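GCN5-related N-acetyltransferase (Anabaena variabilis, PDB 2OZG) binds coenzyme A and probably transfers acetyl groups from acetyl-CoA to amines, perhaps those of aminoglycosides, as a member of the GNAT family. Local coordinates at residues A[138-143]-A[277-283]; A[217-221]-A[252-256]; A[261-265]-A[391-395]. All coordinates share one frame; numbering follows the deposited sequence. Where two conformers were deposited one is given.

Contact 1: residues A[138-143]-A[277-283]; sequences CVWEIP and SATIRSQ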
loop_
_atom_site.group_PDB
_atom_site.type_symbol
_atom_site.label_atom_id
_atom_site.label_comp_id
_atom_site.label_asym_id
_atom_site.label_seq_id
_atom_site.Cartn_x
_atom_site.Cartn_y
_atom_site.Cartn_z
ATOM N N CYS A 138 -21.248 -13.285 3.920
ATOM C CA CYS A 138 -19.791 -13.322 4.051
ATOM C C CYS A 138 -19.192 -13.614 2.690
ATOM O O CYS A 138 -19.621 -14.566 2.015
ATOM C CB CYS A 138 -19.418 -14.464 5.002
ATOM S SG CYS A 138 -17.791 -14.497 5.444
ATOM N N VAL A 139 -18.215 -12.805 2.314
ATOM C CA VAL A 139 -17.458 -12.986 1.094
ATOM C C VAL A 139 -16.096 -13.533 1.471
ATOM O O VAL A 139 -15.359 -12.938 2.237
ATOM C CB VAL A 139 -17.291 -11.665 0.295
ATOM C CG1 VAL A 139 -16.469 -11.944 -0.936
ATOM C CG2 VAL A 139 -18.652 -11.169 -0.130
ATOM N N TRP A 140 -15.831 -14.735 0.966
ATOM C CA TRP A 140 -14.590 -15.419 1.154
ATOM C C TRP A 140 -13.697 -15.239 -0.043
ATOM O O TRP A 140 -14.186 -15.071 -1.126
ATOM C CB TRP A 140 -14.855 -16.920 1.308
ATOM C CG TRP A 140 -15.433 -17.254 2.639
ATOM C CD1 TRP A 140 -16.728 -17.180 2.992
ATOM C CD2 TRP A 140 -14.708 -17.671 3.812
ATOM N NE1 TRP A 140 -16.872 -17.552 4.298
ATOM C CE2 TRP A 140 -15.651 -17.871 4.828
ATOM C CE3 TRP A 140 -13.378 -17.937 4.076
ATOM C CZ2 TRP A 140 -15.296 -18.294 6.126
ATOM C CZ3 TRP A 140 -13.017 -18.390 5.369
ATOM C CH2 TRP A 140 -13.995 -18.554 6.372
ATOM N N GLU A 141 -12.386 -15.328 0.151
ATOM C CA GLU A 141 -11.490 -15.253 -0.977
ATOM C C GLU A 141 -10.404 -16.266 -0.790
ATOM O O GLU A 141 -10.083 -16.605 0.349
ATOM C CB GLU A 141 -10.834 -13.871 -1.098
ATOM C CG GLU A 141 -9.800 -13.569 -0.081
ATOM C CD GLU A 141 -9.096 -12.249 -0.399
ATOM O OE1 GLU A 141 -9.795 -11.224 -0.372
ATOM O OE2 GLU A 141 -7.857 -12.252 -0.677
ATOM N N ILE A 142 -9.792 -16.695 -1.889
ATOM C CA ILE A 142 -8.718 -17.660 -1.802
ATOM C C ILE A 142 -7.826 -17.637 -3.018
ATOM O O ILE A 142 -8.321 -17.448 -4.148
ATOM C CB ILE A 142 -9.332 -19.067 -1.650
ATOM C CG1 ILE A 142 -8.271 -20.119 -1.391
ATOM C CG2 ILE A 142 -10.132 -19.488 -2.909
ATOM C CD1 ILE A 142 -8.859 -21.481 -1.052
ATOM N N PRO A 143 -6.496 -17.827 -2.810
ATOM C CA PRO A 143 -5.636 -17.976 -3.980
ATOM C C PRO A 143 -5.905 -19.314 -4.686
ATOM O O PRO A 143 -5.930 -20.394 -4.050
ATOM C CB PRO A 143 -4.220 -17.844 -3.427
ATOM C CG PRO A 143 -4.316 -18.035 -1.920
ATOM C CD PRO A 143 -5.746 -17.825 -1.531
ATOM N N SER A 277 -6.296 -21.697 3.584
ATOM C CA SER A 277 -5.785 -20.652 2.719
ATOM C C SER A 277 -6.812 -19.597 2.388
ATOM O O SER A 277 -6.482 -18.544 1.810
ATOM C CB SER A 277 -5.180 -21.285 1.493
ATOM O OG SER A 277 -6.070 -22.210 0.951
ATOM N N ALA A 278 -8.045 -19.848 2.786
ATOM C CA ALA A 278 -9.129 -18.955 2.454
ATOM C C ALA A 278 -9.287 -17.909 3.535
ATOM O O ALA A 278 -9.072 -18.206 4.691
ATOM C CB ALA A 278 -10.411 -19.744 2.294
ATOM N N THR A 279 -9.652 -16.679 3.184
ATOM C CA THR A 279 -9.887 -15.672 4.216
ATOM C C THR A 279 -11.202 -14.984 3.979
ATOM O O THR A 279 -11.732 -15.001 2.870
ATOM C CB THR A 279 -8.776 -14.598 4.202
ATOM O OG1 THR A 279 -8.656 -14.086 2.899
ATOM C CG2 THR A 279 -7.450 -15.196 4.537
ATOM N N ILE A 280 -11.702 -14.320 5.011
ATOM C CA ILE A 280 -12.918 -13.583 4.882
ATOM C C ILE A 280 -12.549 -12.190 4.382
ATOM O O ILE A 280 -11.792 -11.511 5.003
ATOM C CB ILE A 280 -13.720 -13.553 6.216
ATOM C CG1 ILE A 280 -14.383 -14.920 6.428
ATOM C CG2 ILE A 280 -14.751 -12.501 6.200
ATOM C CD1 ILE A 280 -15.002 -15.118 7.821
ATOM N N ARG A 281 -13.063 -11.822 3.204
ATOM C CA ARG A 281 -12.791 -10.551 2.577
ATOM C C ARG A 281 -13.715 -9.503 3.172
ATOM O O ARG A 281 -13.320 -8.375 3.373
ATOM C CB ARG A 281 -13.057 -10.710 1.090
ATOM C CG ARG A 281 -12.815 -9.517 0.194
ATOM C CD ARG A 281 -13.121 -10.042 -1.230
ATOM N NE ARG A 281 -12.887 -9.137 -2.345
ATOM C CZ ARG A 281 -11.714 -8.966 -2.953
ATOM N NH1 ARG A 281 -10.625 -9.614 -2.536
ATOM N NH2 ARG A 281 -11.637 -8.118 -3.974
ATOM N N SER A 282 -14.976 -9.868 3.403
ATOM C CA SER A 282 -15.914 -8.955 4.025
ATOM C C SER A 282 -17.116 -9.731 4.511
ATOM O O SER A 282 -17.394 -10.891 4.085
ATOM C CB SER A 282 -16.405 -7.899 3.038
ATOM O OG SER A 282 -16.958 -8.535 1.910
ATOM N N GLN A 283 -17.807 -9.122 5.451
ATOM C CA GLN A 283 -19.028 -9.706 5.970
ATOM C C GLN A 283 -20.018 -8.615 6.308
ATOM O O GLN A 283 -19.668 -7.428 6.458
ATOM C CB GLN A 283 -18.738 -10.510 7.211
ATOM C CG GLN A 283 -18.272 -9.644 8.347
ATOM C CD GLN A 283 -18.079 -10.428 9.585
ATOM O OE1 GLN A 283 -19.048 -10.945 10.164
ATOM N NE2 GLN A 283 -16.828 -10.510 10.041
HETATM O O HOH W 1 -6.903 -15.792 1.303
#
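Ile280 lays its CG1 over one face of the Trp140 indole, 3.5 Å from the centroid of the six-membered ring and 10° off the ring normal, a CH-pi contact. The same CG1 lies 3.6 Å from Cys138 SG, so one methylene meets the indole face and, at about a right angle to that, the thiol. CG of Trp140 stands anti to its carbonyl carbon (chi1 -74°), which swings the ring across towards the partner strand; Ala278 CB meets the ring obliquely at CE3, and Ile142 CD1 packs against the same methyl. Beneath this apolar layer the strands run antiparallel, 144° between their directions. A classic beta bulge sets two residues, Arg281 and Ser282, against the single Val139: Val139 O takes a bond from Arg281 N at 2.7 Å and a weak one from Ser282 N, while Val139 N donates to Ser282 O. Glu141 and Thr279 form a regular hydrogen-bonded pair through both their N-H and C=O groups. The bulge turns the Arg281 side chain towards the opposite strand, on the face of Val139 and Glu141. Its extended chain runs beside Val139 and ends in a salt bridge, NH1 to Glu141 OE1 at 2.8 Å; the carboxylate oxygen lies in the guanidinium plane, but the arginine nitrogen approaches from above the carboxylate plane. Glu141 OE2 pairs with Lys258, so the carboxylate links two cations. At the far end a water joins Ser277 O to Thr279 OG1. Strand 132-143 runs between strands 279-290 and 258-263: Trp140 NE1 bonds to Ser264 O and its ring meets that of Trp261, while Gln283 of a second subunit packs on Trp140 and Ile280, carrying the apolar face into the subunit interface.

Contact 2: residues A[217-221]-A[252-256]; sequences IFTQE and HRSQI. With COA (coenzyme A), chain C.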
loop_
_atom_site.group_PDB
_atom_site.type_symbol
_atom_site.label_atom_id
_atom_site.label_comp_id
_atom_site.label_asym_id
_atom_site.label_seq_id
_atom_site.Cartn_x
_atom_site.Cartn_y
_atom_site.Cartn_z
ATOM N N ILE A 217 -22.192 -20.014 -10.878
ATOM C CA ILE A 217 -22.400 -18.821 -11.686
ATOM C C ILE A 217 -21.325 -17.810 -11.294
ATOM O O ILE A 217 -21.196 -17.491 -10.108
ATOM C CB ILE A 217 -23.754 -18.174 -11.451
ATOM C CG1 ILE A 217 -24.865 -19.169 -11.717
ATOM C CG2 ILE A 217 -23.876 -16.945 -12.390
ATOM C CD1 ILE A 217 -26.235 -18.695 -11.282
ATOM N N PHE A 218 -20.591 -17.304 -12.296
ATOM C CA PHE A 218 -19.471 -16.454 -12.028
ATOM C C PHE A 218 -19.107 -15.502 -13.127
ATOM O O PHE A 218 -19.581 -15.596 -14.278
ATOM C CB PHE A 218 -18.303 -17.341 -11.588
ATOM C CG PHE A 218 -17.676 -18.172 -12.717
ATOM C CD1 PHE A 218 -16.682 -17.620 -13.518
ATOM C CD2 PHE A 218 -18.078 -19.478 -12.970
ATOM C CE1 PHE A 218 -16.122 -18.326 -14.576
ATOM C CE2 PHE A 218 -17.465 -20.213 -13.999
ATOM C CZ PHE A 218 -16.479 -19.615 -14.786
ATOM N N THR A 219 -18.287 -14.535 -12.757
ATOM C CA THR A 219 -17.696 -13.585 -13.692
ATOM C C THR A 219 -16.178 -13.608 -13.453
ATOM O O THR A 219 -15.698 -14.152 -12.445
ATOM C CB THR A 219 -18.196 -12.117 -13.499
ATOM O OG1 THR A 219 -17.941 -11.695 -12.161
ATOM C CG2 THR A 219 -19.676 -11.971 -13.806
ATOM N N GLN A 220 -15.417 -13.080 -14.390
ATOM C CA GLN A 220 -13.984 -13.035 -14.243
ATOM C C GLN A 220 -13.606 -11.640 -14.659
ATOM O O GLN A 220 -14.240 -11.082 -15.548
ATOM C CB GLN A 220 -13.301 -13.955 -15.256
ATOM C CG GLN A 220 -13.795 -15.358 -15.337
ATOM C CD GLN A 220 -12.938 -16.137 -16.304
ATOM O OE1 GLN A 220 -12.800 -15.766 -17.497
ATOM N NE2 GLN A 220 -12.317 -17.178 -15.802
ATOM N N GLU A 221 -12.497 -11.146 -14.139
ATOM C CA GLU A 221 -11.994 -9.845 -14.555
ATOM C C GLU A 221 -10.550 -9.739 -14.196
ATOM O O GLU A 221 -10.068 -10.474 -13.349
ATOM C CB GLU A 221 -12.769 -8.699 -13.881
ATOM C CG GLU A 221 -12.872 -8.826 -12.377
ATOM C CD GLU A 221 -13.673 -7.684 -11.732
ATOM O OE1 GLU A 221 -13.333 -6.521 -12.009
ATOM O OE2 GLU A 221 -14.628 -7.969 -10.959
ATOM N N HIS A 252 -8.540 -23.353 -12.608
ATOM C CA HIS A 252 -8.385 -21.998 -13.153
ATOM C C HIS A 252 -7.065 -21.326 -12.701
ATOM O O HIS A 252 -6.797 -20.180 -13.074
ATOM C CB HIS A 252 -9.520 -21.084 -12.689
ATOM C CG HIS A 252 -10.806 -21.284 -13.426
ATOM N ND1 HIS A 252 -11.643 -22.342 -13.177
ATOM C CD2 HIS A 252 -11.392 -20.562 -14.410
ATOM C CE1 HIS A 252 -12.700 -22.255 -13.971
ATOM N NE2 HIS A 252 -12.574 -21.182 -14.725
ATOM N N ARG A 253 -6.223 -22.077 -12.027
ATOM C CA ARG A 253 -5.031 -21.544 -11.395
ATOM C C ARG A 253 -4.029 -20.928 -12.332
ATOM O O ARG A 253 -3.306 -20.032 -11.948
ATOM C CB ARG A 253 -4.354 -22.591 -10.552
ATOM C CG ARG A 253 -3.642 -23.667 -11.287
ATOM C CD ARG A 253 -3.250 -24.774 -10.321
ATOM N NE ARG A 253 -2.695 -25.935 -11.037
ATOM C CZ ARG A 253 -3.392 -26.968 -11.530
ATOM N NH1 ARG A 253 -4.723 -27.070 -11.404
ATOM N NH2 ARG A 253 -2.738 -27.939 -12.159
ATOM N N SER A 254 -3.972 -21.376 -13.571
ATOM C CA SER A 254 -3.007 -20.740 -14.446
ATOM C C SER A 254 -3.502 -19.411 -15.000
ATOM O O SER A 254 -2.658 -18.657 -15.478
ATOM C CB SER A 254 -2.640 -21.631 -15.595
ATOM O OG SER A 254 -3.784 -21.815 -16.434
ATOM N N GLN A 255 -4.850 -19.226 -15.003
ATOM C CA GLN A 255 -5.539 -18.036 -15.561
ATOM C C GLN A 255 -6.053 -17.013 -14.542
ATOM O O GLN A 255 -6.284 -15.857 -14.887
ATOM C CB GLN A 255 -6.728 -18.398 -16.547
ATOM C CG GLN A 255 -7.928 -19.337 -16.120
ATOM C CD GLN A 255 -9.338 -18.958 -16.770
ATOM O OE1 GLN A 255 -9.769 -17.777 -16.757
ATOM N NE2 GLN A 255 -10.069 -19.978 -17.280
ATOM N N ILE A 256 -6.251 -17.463 -13.311
ATOM C CA ILE A 256 -6.913 -16.685 -12.256
ATOM C C ILE A 256 -6.080 -16.694 -10.974
ATOM O O ILE A 256 -5.857 -17.717 -10.426
ATOM C CB ILE A 256 -8.256 -17.320 -11.951
ATOM C CG1 ILE A 256 -9.192 -17.281 -13.175
ATOM C CG2 ILE A 256 -8.946 -16.676 -10.735
ATOM C CD1 ILE A 256 -9.473 -15.844 -13.649
HETATM N N1A COA C . -0.240 -25.357 -13.676
HETATM C C2A COA C . 0.731 -26.288 -13.746
HETATM N N3A COA C . 0.628 -27.372 -14.542
HETATM C C4A COA C . -0.490 -27.544 -15.290
HETATM C C5A COA C . -1.524 -26.615 -15.241
HETATM C C6A COA C . -1.372 -25.494 -14.400
HETATM N N6A COA C . -2.306 -24.526 -14.275
HETATM N N7A COA C . -2.481 -27.074 -16.082
HETATM C C8A COA C . -2.053 -28.242 -16.626
HETATM N N9A COA C . -0.833 -28.514 -16.135
HETATM C C1B COA C . 0.069 -29.672 -16.415
HETATM C C2B COA C . -0.356 -30.922 -15.647
HETATM O O2B COA C . 0.188 -30.963 -14.307
HETATM C C3B COA C . 0.105 -32.045 -16.567
HETATM O O3B COA C . 1.362 -32.610 -16.168
HETATM P P3B COA C . 1.407 -34.008 -15.330
HETATM O O7A COA C . 1.147 -35.071 -16.384
HETATM O O8A COA C . 2.790 -33.984 -14.688
HETATM O O9A COA C . 0.264 -33.933 -14.324
HETATM C C4B COA C . 0.199 -31.439 -17.965
HETATM O O4B COA C . 0.093 -30.018 -17.810
HETATM C C5B COA C . -0.897 -31.957 -18.898
HETATM O O5B COA C . -2.171 -31.519 -18.404
HETATM P P1A COA C . -3.491 -31.332 -19.342
HETATM O O1A COA C . -3.149 -31.677 -20.773
HETATM O O2A COA C . -4.640 -32.078 -18.662
HETATM O O3A COA C . -3.782 -29.732 -19.169
HETATM P P2A COA C . -5.269 -29.043 -19.206
HETATM O O4A COA C . -6.032 -29.732 -20.341
HETATM O O5A COA C . -5.853 -29.124 -17.797
HETATM O O6A COA C . -4.905 -27.468 -19.597
HETATM C CBP COA C . -4.839 -24.909 -19.348
HETATM C CCP COA C . -5.506 -26.265 -19.028
HETATM C CDP COA C . -4.248 -25.055 -20.749
HETATM C CEP COA C . -3.640 -24.808 -18.411
HETATM C CAP COA C . -5.932 -23.749 -19.255
HETATM O OAP COA C . -6.415 -23.307 -20.569
HETATM C C9P COA C . -5.742 -22.452 -18.420
HETATM O O9P COA C . -5.955 -22.416 -17.091
HETATM N N8P COA C . -5.459 -21.242 -18.944
HETATM C C7P COA C . -5.150 -20.710 -20.273
HETATM C C6P COA C . -3.791 -20.076 -20.021
HETATM C C5P COA C . -2.674 -20.973 -20.533
HETATM O O5P COA C . -2.641 -22.169 -20.256
HETATM N N4P COA C . -1.716 -20.393 -21.272
HETATM C C3P COA C . -0.543 -21.050 -21.841
HETATM C C2P COA C . 0.137 -19.996 -22.686
HETATM S S1P COA C . -0.866 -19.608 -24.181
#
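Gln220 reaches from strand 211-222 into the loop 252-256, its NE2 at the edge of the His252 ring, 3.8 Å from CD2, and equally far from Ile256 CD1. With CG anti to the carbonyl carbon (chi1 -51°) and the chain extended beyond, its amide reaches the loop. Phe218, two residues back on the same side of the strand, meets the imidazole obliquely, its CZ 4.2 Å from His252 NE2 and the ring planes 86° apart. The loop's turn is held by His252 O, which accepts from both Gln255 N and Ile256 N, and the imidazole is fixed by ND1 bonding to Phe248 O. Beyond it, Arg253 lays NE and NH2 over the C6A side of the adenine of coenzyme A, the planes somewhat tilted, NH2 3.6 Å from C6A; its NH1 is hydrogen-bonded to Ala250 O and Asn251 OD1. Cut back to an alanine, Arg253 would lose the guanidinium, and the C6A side would probably be left without that cover. Val32 of a third subunit packs on Gln220 and Ile256. The loop thus offers the adenine a cationic group over one side, while the third subunit supplies backbone hydrogen bonds to the cofactor, among them from Gly93 and Gly95.

Contact 3: residues A[261-265]-A[391-395]; sequences WKSSV and WMIDF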
loop_
_atom_site.group_PDB
_atom_site.type_symbol
_atom_site.label_atom_id
_atom_site.label_comp_id
_atom_site.label_asym_id
_atom_site.label_seq_id
_atom_site.Cartn_x
_atom_site.Cartn_y
_atom_site.Cartn_z
ATOM N N TRP A 261 -16.133 -16.214 -3.221
ATOM C CA TRP A 261 -17.488 -16.755 -3.183
ATOM C C TRP A 261 -18.180 -16.299 -1.911
ATOM O O TRP A 261 -17.514 -15.988 -0.885
ATOM C CB TRP A 261 -17.485 -18.286 -3.279
ATOM C CG TRP A 261 -17.064 -19.025 -2.064
ATOM C CD1 TRP A 261 -17.888 -19.732 -1.252
ATOM C CD2 TRP A 261 -15.724 -19.199 -1.506
ATOM N NE1 TRP A 261 -17.167 -20.308 -0.233
ATOM C CE2 TRP A 261 -15.860 -19.968 -0.342
ATOM C CE3 TRP A 261 -14.446 -18.739 -1.858
ATOM C CZ2 TRP A 261 -14.749 -20.362 0.437
ATOM C CZ3 TRP A 261 -13.378 -19.086 -1.079
ATOM C CH2 TRP A 261 -13.528 -19.879 0.043
ATOM N N LYS A 262 -19.497 -16.397 -1.909
ATOM C CA LYS A 262 -20.292 -16.048 -0.714
ATOM C C LYS A 262 -20.747 -17.333 -0.026
ATOM O O LYS A 262 -21.153 -18.270 -0.664
ATOM C CB LYS A 262 -21.481 -15.168 -1.076
ATOM C CG LYS A 262 -20.989 -13.830 -1.628
ATOM C CD LYS A 262 -22.142 -12.870 -1.967
ATOM C CE LYS A 262 -22.848 -12.375 -0.732
ATOM N NZ LYS A 262 -23.910 -11.443 -1.204
ATOM N N SER A 263 -20.597 -17.352 1.282
ATOM C CA SER A 263 -20.963 -18.434 2.075
ATOM C C SER A 263 -21.385 -17.922 3.474
ATOM O O SER A 263 -21.722 -16.745 3.716
ATOM C CB SER A 263 -19.786 -19.393 2.152
ATOM O OG SER A 263 -20.206 -20.620 2.628
ATOM N N SER A 264 -21.450 -18.883 4.358
ATOM C CA SER A 264 -21.676 -18.657 5.733
ATOM C C SER A 264 -20.390 -18.160 6.376
ATOM O O SER A 264 -19.272 -18.398 5.857
ATOM C CB SER A 264 -21.934 -20.000 6.376
ATOM O OG SER A 264 -22.054 -19.732 7.755
ATOM N N VAL A 265 -20.509 -17.577 7.550
ATOM C CA VAL A 265 -19.311 -17.130 8.254
ATOM C C VAL A 265 -18.510 -18.353 8.697
ATOM O O VAL A 265 -17.295 -18.330 8.679
ATOM C CB VAL A 265 -19.689 -16.169 9.382
ATOM C CG1 VAL A 265 -18.466 -15.649 10.062
ATOM C CG2 VAL A 265 -20.459 -14.956 8.780
ATOM N N TRP A 391 -27.816 -17.600 7.277
ATOM C CA TRP A 391 -27.147 -16.803 6.278
ATOM C C TRP A 391 -27.906 -16.871 4.972
ATOM O O TRP A 391 -28.853 -17.632 4.849
ATOM C CB TRP A 391 -25.686 -17.274 6.155
ATOM C CG TRP A 391 -25.531 -18.677 5.499
ATOM C CD1 TRP A 391 -25.733 -19.906 6.099
ATOM C CD2 TRP A 391 -25.145 -18.971 4.132
ATOM N NE1 TRP A 391 -25.488 -20.910 5.194
ATOM C CE2 TRP A 391 -25.104 -20.363 3.998
ATOM C CE3 TRP A 391 -24.778 -18.187 3.035
ATOM C CZ2 TRP A 391 -24.764 -20.982 2.808
ATOM C CZ3 TRP A 391 -24.443 -18.814 1.862
ATOM C CH2 TRP A 391 -24.425 -20.184 1.759
HETATM N N MSE A 392 -27.568 -15.981 4.047
HETATM C CA MSE A 392 -28.096 -16.024 2.724
HETATM C C MSE A 392 -26.932 -15.708 1.810
HETATM O O MSE A 392 -25.972 -15.023 2.214
HETATM C CB MSE A 392 -29.196 -15.032 2.438
HETATM C CG MSE A 392 -28.764 -13.560 2.330
HETATM SE SE MSE A 392 -30.348 -12.495 1.971
HETATM C CE MSE A 392 -31.452 -13.072 3.332
ATOM N N ILE A 393 -27.073 -16.139 0.560
ATOM C CA ILE A 393 -26.025 -15.910 -0.457
ATOM C C ILE A 393 -26.268 -14.610 -1.209
ATOM O O ILE A 393 -25.386 -14.052 -1.874
ATOM C CB ILE A 393 -25.963 -17.108 -1.408
ATOM C CG1 ILE A 393 -24.599 -17.156 -2.151
ATOM C CG2 ILE A 393 -27.180 -17.112 -2.412
ATOM C CD1 ILE A 393 -24.321 -18.494 -2.765
ATOM N N ASP A 394 -27.434 -14.078 -1.019
ATOM C CA ASP A 394 -27.899 -12.942 -1.794
ATOM C C ASP A 394 -27.810 -11.588 -1.074
ATOM O O ASP A 394 -27.906 -11.451 0.131
ATOM C CB ASP A 394 -29.372 -13.175 -2.173
ATOM C CG ASP A 394 -29.569 -14.311 -3.109
ATOM O OD1 ASP A 394 -28.883 -14.374 -4.137
ATOM O OD2 ASP A 394 -30.474 -15.119 -2.849
ATOM N N PHE A 395 -27.634 -10.577 -1.868
ATOM C CA PHE A 395 -27.633 -9.259 -1.375
ATOM C C PHE A 395 -28.764 -8.557 -2.126
ATOM O O PHE A 395 -29.058 -8.913 -3.263
ATOM C CB PHE A 395 -26.332 -8.582 -1.708
ATOM C CG PHE A 395 -26.387 -7.136 -1.415
ATOM C CD1 PHE A 395 -26.179 -6.677 -0.115
ATOM C CD2 PHE A 395 -26.757 -6.227 -2.402
ATOM C CE1 PHE A 395 -26.297 -5.320 0.183
ATOM C CE2 PHE A 395 -26.879 -4.884 -2.110
ATOM C CZ PHE A 395 -26.656 -4.437 -0.804
HETATM O O HOH W 2 -24.921 -10.543 0.814
HETATM O O HOH W 3 -23.199 -15.008 2.106
#
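The backbones of Lys262-Ser264 and Trp391-Phe395 run in roughly opposed directions, 154° apart, with Lys262 nearest Ile393 and Ser264 nearest Trp391, but no direct backbone hydrogen bond joins them. Instead a water bridges Ser263 O and Met392 O, donating to each at 2.8 Å. Trp391 lays its indole flat against the 263-264 backbone: Ser263 C sits over one face, 3.4 Å from CE3, and Ser264 N over the same face. Further along the ring, Ser264 CB stands above the five-membered part, 3.7 Å from its centroid and 6° off the normal, a CH-pi contact. With CG between its backbone N and carbonyl carbon (chi1 70°), Trp391 turns its ring onto this peptide; Tyr181 meets the indole edge-to-face. Lys262 bends midway along its chain beside Ile393, its CB 3.9 Å from Ile393 CG1, and NZ donates to Ile393 O at 3.1 Å from above the carbonyl plane. The Asp394 carboxylate instead pairs with Arg184. Here the C-terminal tail, following the last helix of the sterol-carrier-like region, docks against strand 258-263 of the GNAT domain and the residues after it. The side chain of Phe395 is about 7 Å from a bound coenzyme A, so the tail runs towards the cofactor, consistent with an acetyltransferase whose C-terminus lies near its active site.

How the contacts relate
Contacts 1 and 3 are neighbours, their centres about 11 Å apart, joined through adjacent strands 132-143 and 258-263 and touching directly at Trp140 with Trp261, Ser264 and Val265. Contact 2 lies farther out, centre to centre about 16 Å from contact 1 and about 19 Å from contact 3, touching neither; its strand 211-222 reaches the others' strands through 227-236. Along the chain contact 2 is nested within the loop closed by contact 1 and closes before contact 3 opens, whereas contacts 1 and 3 interleave. The two GNAT regions and the C-terminal tail are thus tied together around strand 258-263, while contact 2 faces the coenzyme A held by a third subunit.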